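Local coordinates for UPF0147 protein Ta0600 (Thermoplasma acidophilum DSM 1728, PDB 2QSB) that is of unknown function but folds as a four-helix bundle and belongs to the uncharacterised UPF0147 family, at residues 74-77 and 78-82. Numbering follows the deposited sequence. Where two conformers were deposited one is given.
Sequences GRTD and LYTII
T76 and T80 sit one turn apart on helix 72-88, where four successive i-to-i+4 backbone bonds, L78 to G74, Y79 to R75, T80 to T76 and I81 to D77, keep the alpha-helix regular. T76 O takes two donors from the same residue. T80 N meets T76 O at 2.8 Å, nearly in line with the carbonyl. T80 OG1 gives a second bond to T76 O at 2.9 Å, from above the carbonyl plane. That hydroxyl lies beside its own backbone N (chi1 -61°), which turns it back to the preceding turn. A water links this site to D77: it donates to D77 OD1 at 2.7 Å and to T80 OG1 at 2.9 Å. A valine in place of T80 would probably leave T76 O with its backbone donor alone in this turn and break the water link to D77. One residue earlier, the Y79 ring lies obliquely beside the R75 carbonyl, with Y79 CD2 3.3 Å from R75 O. In one of two conformers, R75 NE bonds V70 O, just before the helix. On the bundle side, L78 CG packs 3.4 Å from G74 O. L78 also reaches M64 and L22, while I81 meets L61, L18 and L19. L78 and I81 thus pack this helix against helices 6-23 and 50-65, and its partly exposed T80 spends its hydroxyl on the helix's own backbone and on a bridging water.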
ATOM      1  N   GLY A  74      10.107  -7.873  -0.729  1.00 10.25           N
ATOM      2  CA  GLY A  74       9.267  -6.803  -0.150  1.00  9.32           C
ATOM      3  C   GLY A  74       9.106  -5.661  -1.132  1.00  8.69           C
ATOM      4  O   GLY A  74       8.041  -5.058  -1.201  1.00  8.88           O
ATOM      5  N   ARG A  75      10.152  -5.356  -1.910  0.50  8.66           N
ATOM      6  CA  ARG A  75      10.026  -4.323  -2.953  0.50  8.34           C
ATOM      7  C   ARG A  75       8.972  -4.720  -3.965  0.50  7.62           C
ATOM      8  O   ARG A  75       8.116  -3.909  -4.335  0.50  6.19           O
ATOM      9  CB  ARG A  75      11.366  -4.033  -3.635  0.50  9.29           C
ATOM     10  CG  ARG A  75      12.460  -3.592  -2.700  0.50 10.33           C
ATOM     11  CD  ARG A  75      13.749  -3.340  -3.442  0.50 12.76           C
ATOM     12  NE  ARG A  75      14.901  -3.453  -2.549  0.50 15.29           N
ATOM     13  CZ  ARG A  75      16.148  -3.124  -2.884  0.50 17.37           C
ATOM     14  NH1 ARG A  75      16.431  -2.675  -4.107  0.50 20.23           N
ATOM     15  NH2 ARG A  75      17.120  -3.247  -1.987  0.50 20.24           N
ATOM     16  N   THR A  76       8.998  -5.978  -4.392  1.00  8.51           N
ATOM     17  CA  THR A  76       7.982  -6.436  -5.328  1.00  8.88           C
ATOM     18  C   THR A  76       6.601  -6.334  -4.705  1.00  8.23           C
ATOM     19  O   THR A  76       5.648  -5.917  -5.374  1.00  8.60           O
ATOM     20  CB  THR A  76       8.285  -7.835  -5.826  1.00  9.14           C
ATOM     21  OG1 THR A  76       9.541  -7.775  -6.504  1.00 11.23           O
ATOM     22  CG2 THR A  76       7.199  -8.307  -6.781  1.00 11.79           C
ATOM     23  N   ASP A  77       6.468  -6.704  -3.425  1.00  8.43           N
ATOM     24  CA  ASP A  77       5.162  -6.587  -2.774  1.00  8.78           C
ATOM     25  C   ASP A  77       4.677  -5.139  -2.779  1.00  8.09           C
ATOM     26  O   ASP A  77       3.487  -4.883  -3.008  1.00  8.15           O
ATOM     27  CB  ASP A  77       5.226  -7.170  -1.353  1.00  9.55           C
ATOM     28  CG  ASP A  77       5.315  -8.694  -1.345  1.00 12.23           C
ATOM     29  OD1 ASP A  77       5.094  -9.354  -2.373  1.00 14.24           O
ATOM     30  OD2 ASP A  77       5.612  -9.201  -0.263  1.00 17.16           O
ATOM     31  N   LEU A  78       5.602  -4.204  -2.536  1.00  7.87           N
ATOM     32  CA  LEU A  78       5.278  -2.792  -2.587  1.00  7.90           C
ATOM     33  C   LEU A  78       4.871  -2.380  -4.001  1.00  7.55           C
ATOM     34  O   LEU A  78       3.858  -1.705  -4.177  1.00  7.68           O
ATOM     35  CB  LEU A  78       6.449  -1.958  -2.085  1.00  8.34           C
ATOM     36  CG  LEU A  78       6.699  -2.007  -0.562  1.00  8.79           C
ATOM     37  CD1 LEU A  78       8.091  -1.526  -0.256  1.00 11.10           C
ATOM     38  CD2 LEU A  78       5.679  -1.126   0.158  1.00  9.68           C
ATOM     39  N   TYR A  79       5.623  -2.791  -5.021  1.00  7.73           N
ATOM     40  CA  TYR A  79       5.263  -2.443  -6.388  1.00  8.29           C
ATOM     41  C   TYR A  79       3.921  -3.018  -6.816  1.00  7.92           C
ATOM     42  O   TYR A  79       3.193  -2.385  -7.574  1.00  8.22           O
ATOM     43  CB  TYR A  79       6.346  -2.865  -7.370  1.00  8.74           C
ATOM     44  CG  TYR A  79       7.600  -2.048  -7.300  1.00  8.99           C
ATOM     45  CD1 TYR A  79       7.558  -0.652  -7.284  1.00  9.37           C
ATOM     46  CD2 TYR A  79       8.838  -2.681  -7.305  1.00 10.27           C
ATOM     47  CE1 TYR A  79       8.740   0.106  -7.217  1.00 10.48           C
ATOM     48  CE2 TYR A  79      10.017  -1.941  -7.270  1.00 12.15           C
ATOM     49  CZ  TYR A  79       9.953  -0.560  -7.226  1.00 11.22           C
ATOM     50  OH  TYR A  79      11.125   0.176  -7.174  1.00 15.08           O
ATOM     51  N   THR A  80       3.577  -4.213  -6.333  1.00  7.64           N
ATOM     52  CA  THR A  80       2.271  -4.797  -6.650  1.00  8.24           C
ATOM     53  C   THR A  80       1.141  -3.903  -6.125  1.00  7.77           C
ATOM     54  O   THR A  80       0.173  -3.598  -6.850  1.00  8.37           O
ATOM     55  CB  THR A  80       2.186  -6.200  -6.023  1.00  8.91           C
ATOM     56  OG1 THR A  80       3.227  -6.997  -6.585  1.00 10.71           O
ATOM     57  CG2 THR A  80       0.840  -6.868  -6.263  1.00  9.67           C
ATOM     58  N   ILE A  81       1.271  -3.448  -4.866  1.00  7.34           N
ATOM     59  CA  ILE A  81       0.252  -2.582  -4.279  1.00  7.61           C
ATOM     60  C   ILE A  81       0.213  -1.228  -4.997  1.00  7.86           C
ATOM     61  O   ILE A  81      -0.883  -0.731  -5.335  1.00  8.05           O
ATOM     62  CB  ILE A  81       0.505  -2.425  -2.777  1.00  7.26           C
ATOM     63  CG1 ILE A  81       0.349  -3.761  -2.061  1.00  8.69           C
ATOM     64  CG2 ILE A  81      -0.455  -1.402  -2.197  1.00  8.97           C
ATOM     65  CD1 ILE A  81       1.020  -3.808  -0.688  1.00  8.51           C
ATOM     66  N   ILE A  82       1.388  -0.641  -5.230  1.00  7.53           N
ATOM     67  CA  ILE A  82       1.467   0.623  -5.957  1.00  7.20           C
ATOM     68  C   ILE A  82       0.758   0.491  -7.308  1.00  7.70           C
ATOM     69  O   ILE A  82       0.007   1.391  -7.702  1.00  8.77           O
ATOM     70  CB  ILE A  82       2.923   1.022  -6.161  1.00  7.62           C
ATOM     71  CG1 ILE A  82       3.530   1.501  -4.835  1.00  8.26           C
ATOM     72  CG2 ILE A  82       3.086   2.066  -7.281  1.00  8.72           C
ATOM     73  CD1 ILE A  82       5.054   1.622  -4.834  1.00  9.83           C
TER
HETATM   74  O   HOH W   1       4.310  -9.149  -4.918  1.00 19.16           O